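Local coordinates for TCR alpha chain (Gallus gallus, PDB 6LIR), which forms, with a TCR beta chain, the alpha-beta T-cell receptor of chickens, which probably recognises peptide antigens presented by MHC molecules, at residues K52-P57 and S70-A75; I16-S21 and T101-S106. All coordinates share one frame; numbering follows the deposited sequence.

Interaction 1 (K52-P57 and S70-A75)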
ATOM      1  N   LYS A  52      20.342   7.887 -18.328  1.00 35.09           N
ATOM      2  CA  LYS A  52      19.467   9.050 -18.268  1.00 35.70           C
ATOM      3  C   LYS A  52      19.202   9.431 -16.816  1.00 37.02           C
ATOM      4  O   LYS A  52      18.888   8.577 -15.981  1.00 35.41           O
ATOM      5  CB  LYS A  52      18.144   8.795 -19.001  1.00 34.89           C
ATOM      6  CG  LYS A  52      17.318  10.055 -19.204  1.00 43.27           C
ATOM      7  CD  LYS A  52      16.063   9.780 -20.011  1.00 41.20           C
ATOM      8  CE  LYS A  52      15.278  11.055 -20.279  1.00 49.69           C
ATOM      9  NZ  LYS A  52      14.005  10.769 -21.007  1.00 48.23           N
ATOM     10  N   GLU A  53      19.332  10.720 -16.531  1.00 35.42           N
ATOM     11  CA  GLU A  53      19.043  11.265 -15.212  1.00 42.83           C
ATOM     12  C   GLU A  53      17.561  11.169 -14.879  1.00 42.83           C
ATOM     13  O   GLU A  53      16.699  11.287 -15.744  1.00 42.28           O
ATOM     14  CB  GLU A  53      19.492  12.721 -15.119  1.00 48.64           C
ATOM     15  CG  GLU A  53      20.854  12.985 -15.723  1.00 55.21           C
ATOM     16  CD  GLU A  53      21.910  13.288 -14.674  1.00 65.07           C
ATOM     17  OE1 GLU A  53      22.943  13.890 -15.035  1.00 74.24           O
ATOM     18  OE2 GLU A  53      21.717  12.917 -13.495  1.00 71.48           O
ATOM     19  N   VAL A  54      17.262  10.922 -13.610  1.00 38.98           N
ATOM     20  CA  VAL A  54      15.893  10.792 -13.126  1.00 34.35           C
ATOM     21  C   VAL A  54      15.627  11.956 -12.202  1.00 36.30           C
ATOM     22  O   VAL A  54      16.370  12.158 -11.232  1.00 38.23           O
ATOM     23  CB  VAL A  54      15.680   9.467 -12.367  1.00 38.26           C
ATOM     24  CG1 VAL A  54      14.241   9.332 -11.898  1.00 42.25           C
ATOM     25  CG2 VAL A  54      16.138   8.283 -13.196  1.00 38.07           C
ATOM     26  N   PRO A  55      14.578  12.748 -12.431  1.00 45.66           N
ATOM     27  CA  PRO A  55      14.291  13.867 -11.514  1.00 46.82           C
ATOM     28  C   PRO A  55      13.890  13.413 -10.123  1.00 44.11           C
ATOM     29  O   PRO A  55      14.429  13.897  -9.125  1.00 46.15           O
ATOM     30  CB  PRO A  55      13.159  14.627 -12.239  1.00 46.72           C
ATOM     31  CG  PRO A  55      12.619  13.659 -13.264  1.00 51.14           C
ATOM     32  CD  PRO A  55      13.753  12.789 -13.657  1.00 41.26           C
ATOM     33  N   ASP A  56      12.965  12.465 -10.041  1.00 43.78           N
ATOM     34  CA  ASP A  56      12.383  12.066  -8.770  1.00 39.49           C
ATOM     35  C   ASP A  56      11.954  10.605  -8.846  1.00 44.46           C
ATOM     36  O   ASP A  56      11.109  10.253  -9.681  1.00 41.31           O
ATOM     37  CB  ASP A  56      11.202  12.983  -8.435  1.00 42.88           C
ATOM     38  CG  ASP A  56      10.560  12.662  -7.096  1.00 47.56           C
ATOM     39  OD1 ASP A  56      11.253  12.147  -6.192  1.00 47.98           O
ATOM     40  OD2 ASP A  56       9.351  12.933  -6.943  1.00 54.50           O
ATOM     41  N   PRO A  57      12.540   9.711  -8.033  1.00 38.88           N
ATOM     42  CA  PRO A  57      13.573   9.973  -7.029  1.00 35.84           C
ATOM     43  C   PRO A  57      14.933  10.171  -7.678  1.00 39.90           C
ATOM     44  O   PRO A  57      15.247   9.478  -8.649  1.00 34.70           O
ATOM     45  CB  PRO A  57      13.554   8.708  -6.171  1.00 36.15           C
ATOM     46  CG  PRO A  57      13.140   7.632  -7.127  1.00 36.82           C
ATOM     47  CD  PRO A  57      12.164   8.286  -8.074  1.00 38.01           C
ATOM     48  N   SER A  70      18.496  -3.340 -17.773  1.00 35.95           N
ATOM     49  CA  SER A  70      18.661  -1.967 -17.328  1.00 38.06           C
ATOM     50  C   SER A  70      18.749  -1.952 -15.809  1.00 36.90           C
ATOM     51  O   SER A  70      18.511  -2.959 -15.137  1.00 33.93           O
ATOM     52  CB  SER A  70      17.515  -1.077 -17.824  1.00 35.66           C
ATOM     53  OG  SER A  70      16.353  -1.254 -17.030  1.00 36.21           O
ATOM     54  N   ALA A  71      19.091  -0.786 -15.273  1.00 27.31           N
ATOM     55  CA  ALA A  71      19.267  -0.628 -13.838  1.00 34.59           C
ATOM     56  C   ALA A  71      18.839   0.774 -13.447  1.00 31.46           C
ATOM     57  O   ALA A  71      19.253   1.752 -14.077  1.00 30.22           O
ATOM     58  CB  ALA A  71      20.721  -0.872 -13.413  1.00 28.82           C
ATOM     59  N   LEU A  72      18.012   0.858 -12.411  1.00 29.65           N
ATOM     60  CA  LEU A  72      17.567   2.123 -11.852  1.00 32.38           C
ATOM     61  C   LEU A  72      18.348   2.385 -10.572  1.00 33.21           C
ATOM     62  O   LEU A  72      18.223   1.635  -9.597  1.00 29.27           O
ATOM     63  CB  LEU A  72      16.067   2.102 -11.566  1.00 30.72           C
ATOM     64  CG  LEU A  72      15.517   3.426 -11.035  1.00 28.57           C
ATOM     65  CD1 LEU A  72      15.607   4.504 -12.107  1.00 30.76           C
ATOM     66  CD2 LEU A  72      14.086   3.269 -10.542  1.00 31.74           C
ATOM     67  N   TRP A  73      19.154   3.438 -10.580  1.00 32.60           N
ATOM     68  CA  TRP A  73      19.954   3.816  -9.423  1.00 29.40           C
ATOM     69  C   TRP A  73      19.253   4.962  -8.714  1.00 28.34           C
ATOM     70  O   TRP A  73      18.990   6.001  -9.324  1.00 30.48           O
ATOM     71  CB  TRP A  73      21.367   4.229  -9.839  1.00 30.88           C
ATOM     72  CG  TRP A  73      22.180   4.851  -8.722  1.00 31.41           C
ATOM     73  CD1 TRP A  73      22.510   6.169  -8.582  1.00 34.18           C
ATOM     74  CD2 TRP A  73      22.766   4.172  -7.602  1.00 27.66           C
ATOM     75  NE1 TRP A  73      23.266   6.353  -7.444  1.00 33.24           N
ATOM     76  CE2 TRP A  73      23.437   5.142  -6.826  1.00 32.31           C
ATOM     77  CE3 TRP A  73      22.789   2.839  -7.180  1.00 31.44           C
ATOM     78  CZ2 TRP A  73      24.123   4.820  -5.654  1.00 32.03           C
ATOM     79  CZ3 TRP A  73      23.474   2.519  -6.015  1.00 34.15           C
ATOM     80  CH2 TRP A  73      24.129   3.507  -5.267  1.00 31.43           C
ATOM     81  N   LEU A  74      18.919   4.759  -7.445  1.00 30.10           N
ATOM     82  CA  LEU A  74      18.380   5.815  -6.595  1.00 35.84           C
ATOM     83  C   LEU A  74      19.535   6.388  -5.782  1.00 34.20           C
ATOM     84  O   LEU A  74      20.135   5.678  -4.975  1.00 32.65           O
ATOM     85  CB  LEU A  74      17.285   5.271  -5.677  1.00 28.28           C
ATOM     86  CG  LEU A  74      15.925   4.922  -6.292  1.00 37.37           C
ATOM     87  CD1 LEU A  74      15.970   3.593  -7.023  1.00 32.51           C
ATOM     88  CD2 LEU A  74      14.856   4.894  -5.209  1.00 39.97           C
ATOM     89  N   ALA A  75      19.843   7.667  -5.986  1.00 30.28           N
ATOM     90  CA  ALA A  75      21.070   8.216  -5.414  1.00 34.45           C
ATOM     91  C   ALA A  75      20.918   8.591  -3.946  1.00 36.56           C
ATOM     92  O   ALA A  75      21.909   8.598  -3.206  1.00 34.37           O
ATOM     93  CB  ALA A  75      21.528   9.434  -6.204  1.00 35.27           C
TER

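Interaction 2 (I16-S21 and T101-S106)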
ATOM      1  N   ILE A  16      20.877   2.848  -3.798  1.00 36.11           N
ATOM      2  CA  ILE A  16      20.618   1.442  -4.092  1.00 30.84           C
ATOM      3  C   ILE A  16      20.270   1.284  -5.567  1.00 35.68           C
ATOM      4  O   ILE A  16      19.618   2.139  -6.176  1.00 29.86           O
ATOM      5  CB  ILE A  16      19.504   0.865  -3.192  1.00 39.91           C
ATOM      6  CG1 ILE A  16      19.427  -0.658  -3.362  1.00 37.51           C
ATOM      7  CG2 ILE A  16      18.163   1.533  -3.484  1.00 34.87           C
ATOM      8  CD1 ILE A  16      18.521  -1.350  -2.375  1.00 42.34           C
ATOM      9  N   ASN A  17      20.712   0.161  -6.122  1.00 32.48           N
ATOM     10  CA  ASN A  17      20.518  -0.200  -7.517  1.00 34.62           C
ATOM     11  C   ASN A  17      19.377  -1.204  -7.634  1.00 32.91           C
ATOM     12  O   ASN A  17      19.345  -2.202  -6.906  1.00 36.92           O
ATOM     13  CB  ASN A  17      21.805  -0.789  -8.091  1.00 29.16           C
ATOM     14  CG  ASN A  17      21.847  -0.740  -9.603  1.00 35.75           C
ATOM     15  OD1 ASN A  17      21.528   0.282 -10.214  1.00 34.58           O
ATOM     16  ND2 ASN A  17      22.240  -1.847 -10.217  1.00 33.98           N
ATOM     17  N   ILE A  18      18.451  -0.952  -8.551  1.00 28.31           N
ATOM     18  CA  ILE A  18      17.343  -1.866  -8.804  1.00 29.11           C
ATOM     19  C   ILE A  18      17.502  -2.366 -10.236  1.00 33.77           C
ATOM     20  O   ILE A  18      17.443  -1.579 -11.188  1.00 30.43           O
ATOM     21  CB  ILE A  18      15.978  -1.198  -8.591  1.00 28.49           C
ATOM     22  CG1 ILE A  18      15.892  -0.600  -7.183  1.00 32.00           C
ATOM     23  CG2 ILE A  18      14.845  -2.200  -8.791  1.00 28.39           C
ATOM     24  CD1 ILE A  18      14.531  -0.027  -6.855  1.00 33.54           C
ATOM     25  N   THR A  19      17.751  -3.666 -10.384  1.00 34.11           N
ATOM     26  CA  THR A  19      18.042  -4.264 -11.680  1.00 36.75           C
ATOM     27  C   THR A  19      16.774  -4.721 -12.390  1.00 34.42           C
ATOM     28  O   THR A  19      15.714  -4.896 -11.786  1.00 36.41           O
ATOM     29  CB  THR A  19      18.992  -5.456 -11.533  1.00 39.51           C
ATOM     30  OG1 THR A  19      18.362  -6.473 -10.745  1.00 44.02           O
ATOM     31  CG2 THR A  19      20.298  -5.034 -10.867  1.00 39.94           C
ATOM     32  N   CYS A  20      16.921  -4.980 -13.685  1.00 38.87           N
ATOM     33  CA  CYS A  20      15.839  -5.495 -14.514  1.00 37.88           C
ATOM     34  C   CYS A  20      16.491  -6.237 -15.670  1.00 41.09           C
ATOM     35  O   CYS A  20      17.293  -5.652 -16.402  1.00 39.78           O
ATOM     36  CB  CYS A  20      14.929  -4.371 -15.019  1.00 36.94           C
ATOM     37  SG  CYS A  20      13.652  -4.887 -16.196  1.00 43.83           S
ATOM     38  N   SER A  21      16.179  -7.524 -15.801  1.00 37.21           N
ATOM     39  CA  SER A  21      16.818  -8.410 -16.762  1.00 40.71           C
ATOM     40  C   SER A  21      15.761  -9.027 -17.669  1.00 39.46           C
ATOM     41  O   SER A  21      14.776  -9.593 -17.183  1.00 42.64           O
ATOM     42  CB  SER A  21      17.608  -9.501 -16.033  1.00 40.56           C
ATOM     43  OG  SER A  21      17.946 -10.561 -16.905  1.00 55.34           O
ATOM     44  N   THR A 101       8.252  -8.057 -12.812  1.00 41.62           N
ATOM     45  CA  THR A 101       7.531  -8.544 -11.645  1.00 44.47           C
ATOM     46  C   THR A 101       7.523  -7.539 -10.497  1.00 45.42           C
ATOM     47  O   THR A 101       6.773  -7.730  -9.536  1.00 44.44           O
ATOM     48  CB  THR A 101       8.129  -9.868 -11.178  1.00 47.10           C
ATOM     49  OG1 THR A 101       9.555  -9.800 -11.260  1.00 55.11           O
ATOM     50  CG2 THR A 101       7.626 -11.009 -12.054  1.00 47.86           C
ATOM     51  N   GLY A 102       8.343  -6.493 -10.561  1.00 41.30           N
ATOM     52  CA  GLY A 102       8.351  -5.474  -9.534  1.00 36.56           C
ATOM     53  C   GLY A 102       9.299  -5.762  -8.391  1.00 39.95           C
ATOM     54  O   GLY A 102       9.398  -6.902  -7.926  1.00 42.33           O
ATOM     55  N   THR A 103      10.023  -4.738  -7.948  1.00 30.96           N
ATOM     56  CA  THR A 103      10.932  -4.840  -6.815  1.00 33.87           C
ATOM     57  C   THR A 103      10.415  -3.952  -5.692  1.00 33.97           C
ATOM     58  O   THR A 103      10.236  -2.743  -5.883  1.00 32.70           O
ATOM     59  CB  THR A 103      12.355  -4.449  -7.216  1.00 32.71           C
ATOM     60  OG1 THR A 103      12.860  -5.420  -8.144  1.00 31.94           O
ATOM     61  CG2 THR A 103      13.265  -4.412  -5.989  1.00 34.31           C
ATOM     62  N   ARG A 104      10.180  -4.548  -4.527  1.00 36.39           N
ATOM     63  CA  ARG A 104       9.612  -3.833  -3.387  1.00 39.29           C
ATOM     64  C   ARG A 104      10.757  -3.227  -2.586  1.00 37.72           C
ATOM     65  O   ARG A 104      11.499  -3.949  -1.914  1.00 37.52           O
ATOM     66  CB  ARG A 104       8.772  -4.752  -2.505  1.00 37.19           C
ATOM     67  CG  ARG A 104       8.211  -4.011  -1.328  1.00 48.17           C
ATOM     68  CD  ARG A 104       7.118  -4.734  -0.553  1.00 56.47           C
ATOM     69  NE  ARG A 104       6.899  -4.011   0.650  1.00 68.44           N
ATOM     70  CZ  ARG A 104       6.049  -2.992   0.795  1.00 72.19           C
ATOM     71  NH1 ARG A 104       5.897  -2.319   1.931  1.00 67.78           N
ATOM     72  NH2 ARG A 104       5.289  -2.632  -0.231  1.00 63.31           N
ATOM     73  N   LEU A 105      10.912  -1.908  -2.665  1.00 33.26           N
ATOM     74  CA  LEU A 105      12.006  -1.230  -1.983  1.00 36.68           C
ATOM     75  C   LEU A 105      11.572  -0.803  -0.587  1.00 36.81           C
ATOM     76  O   LEU A 105      10.511  -0.195  -0.413  1.00 37.78           O
ATOM     77  CB  LEU A 105      12.490  -0.010  -2.770  1.00 33.84           C
ATOM     78  CG  LEU A 105      13.556   0.819  -2.035  1.00 32.23           C
ATOM     79  CD1 LEU A 105      14.793  -0.025  -1.753  1.00 27.49           C
ATOM     80  CD2 LEU A 105      13.924   2.088  -2.796  1.00 31.74           C
ATOM     81  N   SER A 106      12.402  -1.125   0.396  1.00 39.15           N
ATOM     82  CA  SER A 106      12.221  -0.718   1.780  1.00 44.70           C
ATOM     83  C   SER A 106      13.370   0.211   2.140  1.00 45.57           C
ATOM     84  O   SER A 106      14.527  -0.086   1.826  1.00 45.14           O
ATOM     85  CB  SER A 106      12.199  -1.928   2.718  1.00 47.20           C
ATOM     86  OG  SER A 106      10.879  -2.405   2.907  1.00 61.39           O
TER
HETATM   87  O   HOH W   1      15.310  -5.938  -9.204  1.00 34.35           O

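Interaction 1 (K52-P57 and S70-A75)
Leu74 and Pro57 meet through their outer carbons, and Leu72 and Val54 make a second apolar pair, Leu72 lying two residues before Leu74 in strand 69-74. Leu74 can be followed outward. Its CB is still 5.0 Å from Pro57 CG, and CG closes that gap to 4.0 Å. At the fork, CD2 makes the closest approach, 3.8 Å from Pro57 CG, and also reaches Pro57 CB, while CD1 turns away from the proline and lies 3.9 Å from Ile18 CD1 of the adjoining strand. Chi1 of -73° sets CG anti to the carbonyl carbon, on the side of Pro57, and from there the CD2 branch reaches the ring. That ring follows a cis peptide bond in the turn after strand 51-54. In the second pair a single methyl from each side touches: Val54 CG2 and Leu72 CD1 are 4.0 Å apart, and the side chains cross at about a right angle. Strand 59-63 lies between 51-54 and 69-74 in the sheet, and the backbone of Lys52 bonds to Leu61 in it, a pairing of the C'' strand with the D strand known from TCR V-alpha domains. The contact therefore reaches across strand D on the inner face of the sandwich, where Tyr85 of the facing sheet touches Pro57, Leu72 and Leu74. All four touching residues are buried and meet through carbon alone, which implies that dispersion and exclusion of water hold the contact, without directional bonds.

Interaction 2 (I16-S21 and T101-S106)
In the immunoglobulin V-set sandwich, strand 16-21 (strand B) of one sheet packs face to face with strand 103-106 (part of strand G) of the other, and Ile16, Ile18, Thr103 and Leu105 make the contact between them. The alternation of a strand directs both members of each pair at the opposing sheet, with Ile18 and Thr103 nearest in the backbone. Ile18 CG2 lies 3.7 Å from Thr103 CB and 3.9 Å from Thr103 CG2. Chi1 of -55° sets CG1 beside the backbone N and turns CG2 anti to it, and CG2 meets the threonine where that side chain forks. Ile16 and Leu105 run alongside each other in opposing senses: CD1 of Leu105 touches both Ile16 CD1, at 4.0 Å, and Ile16 CG2. Nearby, Cys20 forms the intersheet disulfide with Cys87, so a covalent link supplements the packing. On the outward side, Arg104 forms a salt bridge with Glu170 of the TCR beta chain. Thr103 OG1 is hydrogen-bonded to the backbone O of Glu5 in the same chain. One water also donates to two acceptors, 2.7 Å from Thr103 OG1 and 2.8 Å from Thr19 O, and so joins the two strands.

Both interactions belong to the buried interior of one V-set sandwich, with centres about 12 Å apart. They share a sheet: strands 69-74 and 16-21 are neighbours in it, paired by backbone bonds such as Leu72 N to Ile18 O at 2.8 Å. Interaction 1 stays within that sheet and its following turn, whereas interaction 2 spans the gap to the opposite sheet. Their side chains merge into one core, because Leu74 CD2 of the first lies 3.8 Å from Leu105 CD2 of the second. Chemistry follows place: interaction 1 is wholly hydrocarbon, while interaction 2 adds a threonine hydroxyl and a bridging water, with Ile16 partly exposed.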